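Local atomic coordinates of copper-containing nitrite reductase (Hyphomicrobium denitrificans 1NES1, PDB entry 6TFO), a protein that probably reduces nitrite to nitric oxide at copper centres, taking its electrons from a cytochrome c, and works as a homotrimer built from cupredoxin domains. Residues C[32-37]-C[43-48]; C[85-90]-C[106-111]; C[178-183]-C[326-331]; C[354-359]-C[365-370]. All blocks are in the same frame, centred on the assembly; numbering follows the deposited sequence.

Contact 1: C[32-37]-C[43-48]; sequences FTLRTG and MVYIGV
A beta hairpin opens the N-terminal cupredoxin domain: R35 of strand 30-39 and I46 of strand 42-48 form an antiparallel hydrogen-bonded pair near its middle, an example of how a hairpin serves two faces at once. R35 N gives to I46 O at 2.8 Å, in the carbonyl plane and nearly straight at 169°. The return bond, I46 N to R35 O, is 2.7 Å long, and G37 and V44 repeat the exchange toward the turn. At the other end a water bridges T33 N and V48 O.

The two faces differ. L34, T36 and Y45 look into the domain, where Y45 leans on the copper ligand C117 and T36 on the ligands H80 and M127. L34 CD1 meets the Y45 ring at CD1, 4.0 Å away. Polar ends on this face are held outside the hairpin: Y45 OH by the carbonyl of D81, T36 OG1 by G75 N and E76. The second face carries T33, R35, V44, I46 and V48. With CG anti to its backbone N (chi1 -180°) and a bend at chi3, R35 sweeps its guanidinium past V48, NH1 lying 3.8 Å from V48 CG2. G37 leaves room on this face for the end of I46, whose CD1 rests 4.1 Å from G37 CA.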
loop_
_atom_site.group_PDB
_atom_site.type_symbol
_atom_site.label_atom_id
_atom_site.label_comp_id
_atom_site.label_asym_id
_atom_site.label_seq_id
_atom_site.Cartn_x
_atom_site.Cartn_y
_atom_site.Cartn_z
ATOM N N PHE C 32 7.818 29.510 -1.163
ATOM C CA PHE C 32 8.458 28.252 -1.614
ATOM C C PHE C 32 8.261 27.213 -0.507
ATOM O O PHE C 32 8.552 27.539 0.673
ATOM C CB PHE C 32 9.946 28.489 -1.890
ATOM C CG PHE C 32 10.229 29.534 -2.939
ATOM C CD1 PHE C 32 9.978 29.288 -4.282
ATOM C CD2 PHE C 32 10.760 30.767 -2.588
ATOM C CE1 PHE C 32 10.267 30.239 -5.252
ATOM C CE2 PHE C 32 11.022 31.727 -3.554
ATOM C CZ PHE C 32 10.758 31.464 -4.882
ATOM N N THR C 33 7.791 26.024 -0.873
ATOM C CA THR C 33 7.710 24.843 0.032
ATOM C C THR C 33 8.819 23.833 -0.328
ATOM O O THR C 33 8.942 23.448 -1.514
ATOM C CB THR C 33 6.296 24.248 -0.010
ATOM O OG1 THR C 33 5.377 25.315 0.225
ATOM C CG2 THR C 33 6.081 23.176 1.030
ATOM N N LEU C 34 9.629 23.443 0.656
ATOM C CA LEU C 34 10.690 22.420 0.484
ATOM C C LEU C 34 10.363 21.232 1.384
ATOM O O LEU C 34 10.085 21.461 2.575
ATOM C CB LEU C 34 12.053 23.002 0.853
ATOM C CG LEU C 34 12.503 24.227 0.063
ATOM C CD1 LEU C 34 13.913 24.635 0.508
ATOM C CD2 LEU C 34 12.474 23.985 -1.439
ATOM N N ARG C 35 10.400 20.024 0.811
ATOM C CA ARG C 35 10.345 18.733 1.542
ATOM C C ARG C 35 11.759 18.132 1.510
ATOM O O ARG C 35 12.361 18.076 0.423
ATOM C CB ARG C 35 9.260 17.838 0.937
ATOM C CG ARG C 35 9.110 16.484 1.610
ATOM C CD ARG C 35 7.871 15.726 1.159
ATOM N NE ARG C 35 6.743 16.167 1.971
ATOM C CZ ARG C 35 5.657 16.814 1.536
ATOM N NH1 ARG C 35 5.472 17.073 0.248
ATOM N NH2 ARG C 35 4.731 17.165 2.413
ATOM N N THR C 36 12.290 17.740 2.666
ATOM C CA THR C 36 13.566 16.998 2.749
ATOM C C THR C 36 13.322 15.582 2.213
ATOM O O THR C 36 12.199 15.078 2.353
ATOM C CB THR C 36 14.124 16.974 4.175
ATOM O OG1 THR C 36 13.233 16.188 4.967
ATOM C CG2 THR C 36 14.280 18.356 4.755
ATOM N N GLY C 37 14.344 14.960 1.627
ATOM C CA GLY C 37 14.272 13.538 1.239
ATOM C C GLY C 37 15.561 13.031 0.629
ATOM O O GLY C 37 16.637 13.630 0.867
ATOM N N MET C 43 20.991 13.083 -0.069
ATOM C CA MET C 43 20.026 13.709 0.868
ATOM C C MET C 43 19.846 15.173 0.449
ATOM O O MET C 43 20.854 15.922 0.456
ATOM C CB MET C 43 20.559 13.645 2.296
ATOM C CG MET C 43 19.497 13.806 3.335
ATOM S SD MET C 43 20.298 13.626 4.951
ATOM C CE MET C 43 19.217 12.378 5.639
ATOM N N VAL C 44 18.626 15.552 0.057
ATOM C CA VAL C 44 18.358 16.838 -0.651
ATOM C C VAL C 44 17.097 17.531 -0.118
ATOM O O VAL C 44 16.360 16.973 0.730
ATOM C CB VAL C 44 18.236 16.622 -2.170
ATOM C CG1 VAL C 44 19.533 16.084 -2.749
ATOM C CG2 VAL C 44 17.051 15.733 -2.524
ATOM N N TYR C 45 16.885 18.740 -0.622
ATOM C CA TYR C 45 15.589 19.442 -0.579
ATOM C C TYR C 45 14.880 19.122 -1.893
ATOM O O TYR C 45 15.545 19.087 -2.943
ATOM C CB TYR C 45 15.806 20.943 -0.404
ATOM C CG TYR C 45 16.503 21.383 0.858
ATOM C CD1 TYR C 45 15.825 21.493 2.058
ATOM C CD2 TYR C 45 17.815 21.813 0.822
ATOM C CE1 TYR C 45 16.447 21.966 3.203
ATOM C CE2 TYR C 45 18.453 22.284 1.954
ATOM C CZ TYR C 45 17.765 22.368 3.145
ATOM O OH TYR C 45 18.410 22.821 4.257
ATOM N N ILE C 46 13.578 18.862 -1.822
ATOM C CA ILE C 46 12.710 18.673 -3.014
ATOM C C ILE C 46 11.611 19.741 -2.993
ATOM O O ILE C 46 10.933 19.887 -1.955
ATOM C CB ILE C 46 12.135 17.249 -3.053
ATOM C CG1 ILE C 46 13.221 16.204 -2.804
ATOM C CG2 ILE C 46 11.423 17.017 -4.381
ATOM C CD1 ILE C 46 12.695 14.893 -2.269
ATOM N N GLY C 47 11.442 20.456 -4.108
ATOM C CA GLY C 47 10.397 21.482 -4.278
ATOM C C GLY C 47 9.009 20.866 -4.275
ATOM O O GLY C 47 8.848 19.750 -4.822
ATOM N N VAL C 48 8.044 21.568 -3.664
ATOM C CA VAL C 48 6.612 21.163 -3.580
ATOM C C VAL C 48 5.767 22.306 -4.143
ATOM O O VAL C 48 5.880 23.431 -3.618
ATOM C CB VAL C 48 6.211 20.842 -2.136
ATOM C CG1 VAL C 48 4.802 20.271 -2.065
ATOM C CG2 VAL C 48 7.216 19.911 -1.483
HETATM O O HOH W 1 6.730 25.984 -3.707
#

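Contact 2: C[85-90]-C[106-111]; sequences DQYAAR and IASKVG
Y87 reaches across one end of the N-terminal cupredoxin domain and brings its phenol to the loop 106-111, which joins strand 100-106 to strand 111-116. The example is of a tyrosine hydroxyl meeting the backbone of a neighbouring loop. From 85-90, Y87 is the residue that meets the loop, and it does so with its side chain. Its CG stands anti to the carbonyl carbon (chi1 -74°), which directs the ring at the loop, and the turn about the next bond (chi2 -76°) sets the ring so that S108 N and K109 O lie at its edge, near its plane.

K109 N donates to Y87 OH at 3.0 Å, a bent bond with 146° at the hydrogen, while K109 O sits 2.6 Å from the same Y87 OH. The beta carbon of K109 lies beside this oxygen before the chain bends away through three successive torsions. Further back along the ring, Y87 CE1 meets I106 O at 3.2 Å and S108 OG at 3.7 Å.

The loop itself is tightly folded, with A107 at the centre of an inverse gamma turn. A88 and A89, which follow Y87, form a G1 bulge opposite I84. Elsewhere the ring of Y87 packs edge-to-face with F113 and touches F105, L131 and V133. On the loop, S108 OG bends back in a weak hydrogen bond to I106 O, 3.4 Å away.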
loop_
_atom_site.group_PDB
_atom_site.type_symbol
_atom_site.label_atom_id
_atom_site.label_comp_id
_atom_site.label_asym_id
_atom_site.label_seq_id
_atom_site.Cartn_x
_atom_site.Cartn_y
_atom_site.Cartn_z
ATOM N N ASP C 85 22.863 32.430 4.969
ATOM C CA ASP C 85 23.803 33.114 5.904
ATOM C C ASP C 85 23.658 34.635 5.766
ATOM O O ASP C 85 23.555 35.312 6.820
ATOM C CB ASP C 85 25.250 32.656 5.685
ATOM C CG ASP C 85 25.535 31.260 6.234
ATOM O OD1 ASP C 85 24.785 30.795 7.096
ATOM O OD2 ASP C 85 26.500 30.648 5.789
ATOM N N GLN C 86 23.603 35.130 4.522
ATOM C CA GLN C 86 23.758 36.566 4.162
ATOM C C GLN C 86 22.511 37.332 4.601
ATOM O O GLN C 86 22.564 38.560 4.606
ATOM C CB GLN C 86 24.012 36.725 2.659
ATOM C CG GLN C 86 25.205 35.915 2.176
ATOM C CD GLN C 86 24.981 34.416 2.172
ATOM O OE1 GLN C 86 23.859 33.909 2.285
ATOM N NE2 GLN C 86 26.075 33.684 2.039
ATOM N N TYR C 87 21.429 36.612 4.926
ATOM C CA TYR C 87 20.129 37.155 5.395
ATOM C C TYR C 87 19.899 36.801 6.867
ATOM O O TYR C 87 18.818 37.082 7.385
ATOM C CB TYR C 87 18.994 36.616 4.525
ATOM C CG TYR C 87 18.960 37.252 3.161
ATOM C CD1 TYR C 87 18.467 38.524 3.001
ATOM C CD2 TYR C 87 19.481 36.624 2.045
ATOM C CE1 TYR C 87 18.443 39.136 1.765
ATOM C CE2 TYR C 87 19.473 37.228 0.803
ATOM C CZ TYR C 87 18.946 38.495 0.657
ATOM O OH TYR C 87 18.904 39.114 -0.558
ATOM N N ALA C 88 20.869 36.188 7.532
ATOM C CA ALA C 88 20.697 35.664 8.902
ATOM C C ALA C 88 19.302 35.049 9.060
ATOM O O ALA C 88 18.712 35.194 10.122
ATOM C CB ALA C 88 20.917 36.785 9.874
ATOM N N ALA C 89 18.804 34.377 8.027
ATOM C CA ALA C 89 17.468 33.740 7.965
ATOM C C ALA C 89 17.628 32.229 8.143
ATOM O O ALA C 89 18.497 31.655 7.470
ATOM C CB ALA C 89 16.827 34.053 6.632
ATOM N N ARG C 90 16.828 31.608 9.007
ATOM C CA ARG C 90 16.831 30.130 9.131
ATOM C C ARG C 90 15.466 29.638 9.614
ATOM O O ARG C 90 14.749 30.388 10.288
ATOM C CB ARG C 90 17.952 29.656 10.058
ATOM C CG ARG C 90 17.740 29.995 11.524
ATOM C CD ARG C 90 19.043 29.849 12.302
ATOM N NE ARG C 90 19.546 28.489 12.213
ATOM C CZ ARG C 90 20.831 28.157 12.107
ATOM N NH1 ARG C 90 21.775 29.081 12.083
ATOM N NH2 ARG C 90 21.182 26.892 12.001
ATOM N N ILE C 106 13.307 39.696 3.838
ATOM C CA ILE C 106 13.218 40.599 2.663
ATOM C C ILE C 106 14.443 40.346 1.796
ATOM O O ILE C 106 15.549 40.492 2.321
ATOM C CB ILE C 106 13.115 42.072 3.107
ATOM C CG1 ILE C 106 11.964 42.284 4.100
ATOM C CG2 ILE C 106 12.988 42.969 1.885
ATOM C CD1 ILE C 106 11.565 43.723 4.292
ATOM N N ALA C 107 14.233 40.012 0.523
ATOM C CA ALA C 107 15.313 39.777 -0.460
ATOM C C ALA C 107 15.919 41.129 -0.867
ATOM O O ALA C 107 15.710 41.561 -2.013
ATOM C CB ALA C 107 14.770 38.997 -1.637
ATOM N N SER C 108 16.642 41.761 0.058
ATOM C CA SER C 108 17.170 43.141 -0.045
ATOM C C SER C 108 18.453 43.205 -0.880
ATOM O O SER C 108 18.728 44.286 -1.426
ATOM C CB SER C 108 17.376 43.726 1.314
ATOM O OG SER C 108 17.991 42.798 2.182
ATOM N N LYS C 109 19.211 42.107 -0.974
ATOM C CA LYS C 109 20.514 42.052 -1.701
ATOM C C LYS C 109 20.390 41.151 -2.938
ATOM O O LYS C 109 20.026 39.964 -2.769
ATOM C CB LYS C 109 21.637 41.582 -0.769
ATOM C CG LYS C 109 22.639 42.671 -0.403
ATOM C CD LYS C 109 23.605 43.019 -1.539
ATOM C CE LYS C 109 24.727 42.017 -1.709
ATOM N NZ LYS C 109 25.613 42.004 -0.522
ATOM N N VAL C 110 20.689 41.699 -4.124
ATOM C CA VAL C 110 20.785 40.962 -5.419
ATOM C C VAL C 110 21.967 39.994 -5.334
ATOM O O VAL C 110 22.944 40.312 -4.615
ATOM C CB VAL C 110 20.942 41.916 -6.626
ATOM C CG1 VAL C 110 21.571 41.244 -7.838
ATOM C CG2 VAL C 110 19.624 42.529 -7.048
ATOM N N GLY C 111 21.875 38.865 -6.036
ATOM C CA GLY C 111 22.968 37.879 -6.147
ATOM C C GLY C 111 22.488 36.460 -5.916
ATOM O O GLY C 111 21.256 36.200 -6.018
#

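Contact 3: C[178-183]-C[326-331]; sequences GQLDDK and PEYFLF
L180 sets a methyl group, CD2, over one face of the Y328 ring, a compact example of a CH-pi contact between an aliphatic and an aromatic side chain. CD2 of L180 is 3.6 Å from the ring centroid and only 12° off the normal. The other branch continues past the ring: L180 CD1 touches L330 CD1 at 3.6 Å, the two leucines crossing at about a right angle. With CG anti to the backbone N (chi1 169°), L180 projects both methyls at strand 328-331.

At the rim of the ring a water lies in its plane and joins the two segments, 2.9 Å from D181 OD2, to which it donates, and 2.5 Å from Y328 OH. The phenol oxygen is also hydrogen-bonded to Q314.

These residues belong to different sheets. Strand 166-181 runs in a sheet of the middle cupredoxin domain, and strand 328-331 edges the first sheet of the following domain, so the contact joins two cupredoxin units. A classic beta bulge occurs on each side, L180 and D181 facing T184, E327 and Y328 facing I302. Farther out, D182 N holds D181 OD1 at 2.8 Å, while Q179 NE2 binds the D181 carbonyl.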
loop_
_atom_site.group_PDB
_atom_site.type_symbol
_atom_site.label_atom_id
_atom_site.label_comp_id
_atom_site.label_asym_id
_atom_site.label_seq_id
_atom_site.Cartn_x
_atom_site.Cartn_y
_atom_site.Cartn_z
ATOM N N GLY C 178 -11.551 30.516 -17.201
ATOM C CA GLY C 178 -11.080 31.759 -16.572
ATOM C C GLY C 178 -9.703 31.578 -15.994
ATOM O O GLY C 178 -9.323 30.426 -15.749
ATOM N N GLN C 179 -8.964 32.674 -15.838
ATOM C CA GLN C 179 -7.614 32.687 -15.235
ATOM C C GLN C 179 -7.773 32.665 -13.706
ATOM O O GLN C 179 -7.999 33.734 -13.106
ATOM C CB GLN C 179 -6.859 33.903 -15.774
ATOM C CG GLN C 179 -5.352 33.792 -15.650
ATOM C CD GLN C 179 -4.783 32.806 -16.647
ATOM O OE1 GLN C 179 -5.257 32.689 -17.785
ATOM N NE2 GLN C 179 -3.762 32.075 -16.230
ATOM N N LEU C 180 -7.711 31.469 -13.110
ATOM C CA LEU C 180 -7.851 31.231 -11.648
ATOM C C LEU C 180 -6.607 31.777 -10.934
ATOM O O LEU C 180 -6.749 32.391 -9.865
ATOM C CB LEU C 180 -8.038 29.731 -11.403
ATOM C CG LEU C 180 -7.942 29.241 -9.955
ATOM C CD1 LEU C 180 -8.918 29.986 -9.056
ATOM C CD2 LEU C 180 -8.215 27.744 -9.874
ATOM N N ASP C 181 -5.427 31.572 -11.509
ATOM C CA ASP C 181 -4.139 32.075 -10.964
ATOM C C ASP C 181 -3.243 32.370 -12.165
ATOM O O ASP C 181 -3.685 32.109 -13.301
ATOM C CB ASP C 181 -3.574 31.058 -9.960
ATOM C CG ASP C 181 -2.566 31.556 -8.937
ATOM O OD1 ASP C 181 -1.966 32.628 -9.161
ATOM O OD2 ASP C 181 -2.389 30.844 -7.916
ATOM N N ASP C 182 -2.044 32.888 -11.907
ATOM C CA ASP C 182 -0.971 33.312 -12.838
ATOM C C ASP C 182 -0.796 32.350 -14.038
ATOM O O ASP C 182 -0.670 32.838 -15.195
ATOM C CB ASP C 182 0.284 33.422 -11.970
ATOM C CG ASP C 182 1.383 34.319 -12.489
ATOM O OD1 ASP C 182 1.104 35.189 -13.342
ATOM O OD2 ASP C 182 2.518 34.116 -12.043
ATOM N N LYS C 183 -0.719 31.039 -13.781
ATOM C CA LYS C 183 -0.452 29.983 -14.808
ATOM C C LYS C 183 -1.464 28.841 -14.681
ATOM O O LYS C 183 -1.155 27.700 -15.108
ATOM C CB LYS C 183 0.939 29.369 -14.635
ATOM C CG LYS C 183 2.117 30.333 -14.700
ATOM C CD LYS C 183 3.390 29.726 -14.128
ATOM C CE LYS C 183 4.531 30.717 -14.047
ATOM N NZ LYS C 183 5.835 30.025 -14.158
ATOM N N PRO C 326 -11.897 22.817 0.301
ATOM C CA PRO C 326 -11.514 23.542 -0.899
ATOM C C PRO C 326 -10.002 23.783 -0.962
ATOM O O PRO C 326 -9.315 23.632 0.041
ATOM C CB PRO C 326 -12.237 24.875 -0.720
ATOM C CG PRO C 326 -12.217 25.077 0.775
ATOM C CD PRO C 326 -12.469 23.694 1.333
ATOM N N GLU C 327 -9.527 24.155 -2.145
ATOM C CA GLU C 327 -8.097 24.459 -2.400
ATOM C C GLU C 327 -7.935 25.964 -2.557
ATOM O O GLU C 327 -6.885 26.477 -2.171
ATOM C CB GLU C 327 -7.611 23.739 -3.657
ATOM C CG GLU C 327 -7.487 22.224 -3.501
ATOM C CD GLU C 327 -6.537 21.786 -2.405
ATOM O OE1 GLU C 327 -5.573 22.552 -2.081
ATOM O OE2 GLU C 327 -6.795 20.695 -1.868
ATOM N N TYR C 328 -8.944 26.622 -3.127
ATOM C CA TYR C 328 -8.931 28.081 -3.399
ATOM C C TYR C 328 -10.015 28.778 -2.568
ATOM O O TYR C 328 -11.180 28.330 -2.570
ATOM C CB TYR C 328 -9.094 28.341 -4.896
ATOM C CG TYR C 328 -7.946 27.838 -5.738
ATOM C CD1 TYR C 328 -7.847 26.500 -6.095
ATOM C CD2 TYR C 328 -6.971 28.710 -6.192
ATOM C CE1 TYR C 328 -6.803 26.042 -6.876
ATOM C CE2 TYR C 328 -5.915 28.270 -6.973
ATOM C CZ TYR C 328 -5.827 26.930 -7.307
ATOM O OH TYR C 328 -4.803 26.488 -8.090
ATOM N N PHE C 329 -9.600 29.819 -1.835
ATOM C CA PHE C 329 -10.461 30.833 -1.176
ATOM C C PHE C 329 -10.237 32.156 -1.913
ATOM O O PHE C 329 -9.076 32.650 -1.869
ATOM C CB PHE C 329 -10.081 30.960 0.297
ATOM C CG PHE C 329 -10.665 29.901 1.188
ATOM C CD1 PHE C 329 -11.955 30.016 1.669
ATOM C CD2 PHE C 329 -9.932 28.780 1.528
ATOM C CE1 PHE C 329 -12.491 29.039 2.497
ATOM C CE2 PHE C 329 -10.475 27.802 2.346
ATOM C CZ PHE C 329 -11.750 27.939 2.831
ATOM N N LEU C 330 -11.268 32.698 -2.564
ATOM C CA LEU C 330 -11.099 33.827 -3.519
ATOM C C LEU C 330 -12.035 35.011 -3.229
ATOM O O LEU C 330 -13.241 34.795 -2.917
ATOM C CB LEU C 330 -11.344 33.303 -4.937
ATOM C CG LEU C 330 -10.533 32.071 -5.329
ATOM C CD1 LEU C 330 -11.106 31.468 -6.597
ATOM C CD2 LEU C 330 -9.058 32.411 -5.481
ATOM N N PHE C 331 -11.495 36.225 -3.393
ATOM C CA PHE C 331 -12.276 37.475 -3.595
ATOM C C PHE C 331 -12.447 37.692 -5.097
ATOM O O PHE C 331 -11.438 37.728 -5.793
ATOM C CB PHE C 331 -11.581 38.688 -2.973
ATOM C CG PHE C 331 -11.502 38.689 -1.467
ATOM C CD1 PHE C 331 -12.599 38.343 -0.694
ATOM C CD2 PHE C 331 -10.336 39.068 -0.820
ATOM C CE1 PHE C 331 -12.521 38.349 0.689
ATOM C CE2 PHE C 331 -10.262 39.090 0.570
ATOM C CZ PHE C 331 -11.348 38.716 1.318
HETATM O O HOH W 2 -2.807 28.021 -8.399
#

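Contact 4: C[354-359]-C[365-370]; sequences IFFGVG and SSFHVI
F356 and F367 stack face to face between the two sheets of the C-terminal cupredoxin sandwich, a worked case of aromatic packing in a beta-sandwich core. Strands 351-360 and 365-370 follow one another in the chain but belong to opposing sheets, their segment axes 9.3 Å apart at closest, and side chains alone bridge the gap. The ring centroids are 3.9 Å apart and the planes lie within 15° of parallel. CG anti to the backbone N in both (chi1 179° and -175°) carries each ring away from its strand and over its partner. F367 CD1 sits over the centre of the F356 ring, whereas F356 CD1 lies toward the rim of the F367 ring.

Smaller groups frame the stack. I354 CD1 approaches the edge of F367, near its plane, 4.3 Å from CZ, while S365 brings its beta carbon into the plane of F356 at that ring's edge. The serine hydroxyl is hydrogen-bonded to Q299 on strand 293-302. V396 and V297 pack on F356, and L416 on F367. Next to F367, H368 stacks on the copper ligand H227 of a neighbouring subunit. At the chain-turn end, V358 CG2 completes the seam 3.9 Å from S365 CB.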
loop_
_atom_site.group_PDB
_atom_site.type_symbol
_atom_site.label_atom_id
_atom_site.label_comp_id
_atom_site.label_asym_id
_atom_site.label_seq_id
_atom_site.Cartn_x
_atom_site.Cartn_y
_atom_site.Cartn_z
ATOM N N ILE C 354 -18.084 49.160 1.692
ATOM C CA ILE C 354 -17.911 47.841 1.013
ATOM C C ILE C 354 -19.203 47.033 1.182
ATOM O O ILE C 354 -19.573 46.731 2.337
ATOM C CB ILE C 354 -16.689 47.086 1.561
ATOM C CG1 ILE C 354 -15.414 47.937 1.493
ATOM C CG2 ILE C 354 -16.542 45.758 0.839
ATOM C CD1 ILE C 354 -14.215 47.327 2.165
ATOM N N PHE C 355 -19.885 46.742 0.069
ATOM C CA PHE C 355 -20.887 45.656 -0.028
ATOM C C PHE C 355 -20.129 44.327 -0.123
ATOM O O PHE C 355 -19.486 44.067 -1.163
ATOM C CB PHE C 355 -21.789 45.840 -1.244
ATOM C CG PHE C 355 -22.560 47.127 -1.251
ATOM C CD1 PHE C 355 -23.674 47.276 -0.455
ATOM C CD2 PHE C 355 -22.167 48.175 -2.054
ATOM C CE1 PHE C 355 -24.384 48.469 -0.456
ATOM C CE2 PHE C 355 -22.883 49.362 -2.058
ATOM C CZ PHE C 355 -23.990 49.508 -1.262
ATOM N N PHE C 356 -20.172 43.537 0.950
ATOM C CA PHE C 356 -19.416 42.267 1.098
ATOM C C PHE C 356 -20.398 41.116 1.288
ATOM O O PHE C 356 -21.150 41.120 2.273
ATOM C CB PHE C 356 -18.447 42.304 2.279
ATOM C CG PHE C 356 -17.696 41.010 2.459
ATOM C CD1 PHE C 356 -16.687 40.652 1.588
ATOM C CD2 PHE C 356 -18.027 40.130 3.477
ATOM C CE1 PHE C 356 -16.009 39.450 1.749
ATOM C CE2 PHE C 356 -17.353 38.930 3.635
ATOM C CZ PHE C 356 -16.349 38.587 2.765
ATOM N N GLY C 357 -20.343 40.142 0.382
ATOM C CA GLY C 357 -21.174 38.930 0.459
ATOM C C GLY C 357 -20.355 37.670 0.281
ATOM O O GLY C 357 -19.311 37.721 -0.373
ATOM N N VAL C 358 -20.830 36.569 0.839
ATOM C CA VAL C 358 -20.189 35.237 0.695
ATOM C C VAL C 358 -21.107 34.381 -0.173
ATOM O O VAL C 358 -22.182 33.963 0.322
ATOM C CB VAL C 358 -19.945 34.604 2.076
ATOM C CG1 VAL C 358 -19.224 33.281 1.949
ATOM C CG2 VAL C 358 -19.171 35.543 2.981
ATOM N N GLY C 359 -20.706 34.169 -1.428
ATOM C CA GLY C 359 -21.274 33.135 -2.315
ATOM C C GLY C 359 -21.065 31.765 -1.703
ATOM O O GLY C 359 -22.041 30.969 -1.634
ATOM N N SER C 365 -17.030 33.775 6.384
ATOM C CA SER C 365 -15.864 34.691 6.354
ATOM C C SER C 365 -15.812 35.504 7.650
ATOM O O SER C 365 -16.865 35.967 8.107
ATOM C CB SER C 365 -15.916 35.590 5.166
ATOM O OG SER C 365 -14.763 36.410 5.127
ATOM N N SER C 366 -14.634 35.626 8.245
ATOM C CA SER C 366 -14.359 36.554 9.362
ATOM C C SER C 366 -13.791 37.842 8.751
ATOM O O SER C 366 -12.564 38.062 8.837
ATOM C CB SER C 366 -13.461 35.891 10.376
ATOM O OG SER C 366 -14.090 34.703 10.865
ATOM N N PHE C 367 -14.654 38.645 8.108
ATOM C CA PHE C 367 -14.231 39.747 7.204
ATOM C C PHE C 367 -13.642 40.867 8.044
ATOM O O PHE C 367 -14.242 41.240 9.074
ATOM C CB PHE C 367 -15.374 40.261 6.336
ATOM C CG PHE C 367 -14.927 41.287 5.328
ATOM C CD1 PHE C 367 -14.075 40.943 4.299
ATOM C CD2 PHE C 367 -15.341 42.603 5.418
ATOM C CE1 PHE C 367 -13.674 41.882 3.366
ATOM C CE2 PHE C 367 -14.941 43.545 4.484
ATOM C CZ PHE C 367 -14.105 43.186 3.462
ATOM N N HIS C 368 -12.491 41.366 7.613
ATOM C CA HIS C 368 -11.639 42.313 8.370
ATOM C C HIS C 368 -10.763 43.070 7.383
ATOM O O HIS C 368 -10.386 42.492 6.356
ATOM C CB HIS C 368 -10.793 41.565 9.395
ATOM C CG HIS C 368 -9.755 42.409 10.051
ATOM N ND1 HIS C 368 -10.016 43.175 11.178
ATOM C CD2 HIS C 368 -8.446 42.578 9.773
ATOM C CE1 HIS C 368 -8.910 43.784 11.555
ATOM N NE2 HIS C 368 -7.937 43.429 10.716
ATOM N N VAL C 369 -10.489 44.330 7.666
ATOM C CA VAL C 369 -9.578 45.157 6.832
ATOM C C VAL C 369 -8.423 45.534 7.734
ATOM O O VAL C 369 -8.672 46.274 8.690
ATOM C CB VAL C 369 -10.275 46.397 6.258
ATOM C CG1 VAL C 369 -9.273 47.330 5.604
ATOM C CG2 VAL C 369 -11.383 46.004 5.292
ATOM N N ILE C 370 -7.245 44.988 7.457
ATOM C CA ILE C 370 -6.036 45.209 8.293
ATOM C C ILE C 370 -5.714 46.703 8.221
ATOM O O ILE C 370 -5.666 47.234 7.080
ATOM C CB ILE C 370 -4.870 44.296 7.845
ATOM C CG1 ILE C 370 -5.292 42.822 7.776
ATOM C CG2 ILE C 370 -3.677 44.477 8.764
ATOM C CD1 ILE C 370 -4.176 41.870 7.397
#

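From the N terminus the four contacts follow in series; none nests in or crosses another. Contact 1 closes a short hairpin, and contact 2 closes a loop of 15 residues at another part of the same N-terminal cupredoxin domain, the two centres about 19 Å apart. Contact 3 spans much further, bringing 178-183 back against 326-331 after 142 intervening residues and so tying together the next two domains. Contact 4 closes the turn between the sheets of the last cupredoxin sandwich. Contacts 3 and 4 reach the same sheet and touch directly, F331 CE1 lying 3.8 Å from F356 CE1, whereas contact 1 stays about 10 Å from contact 3 at nearest atoms.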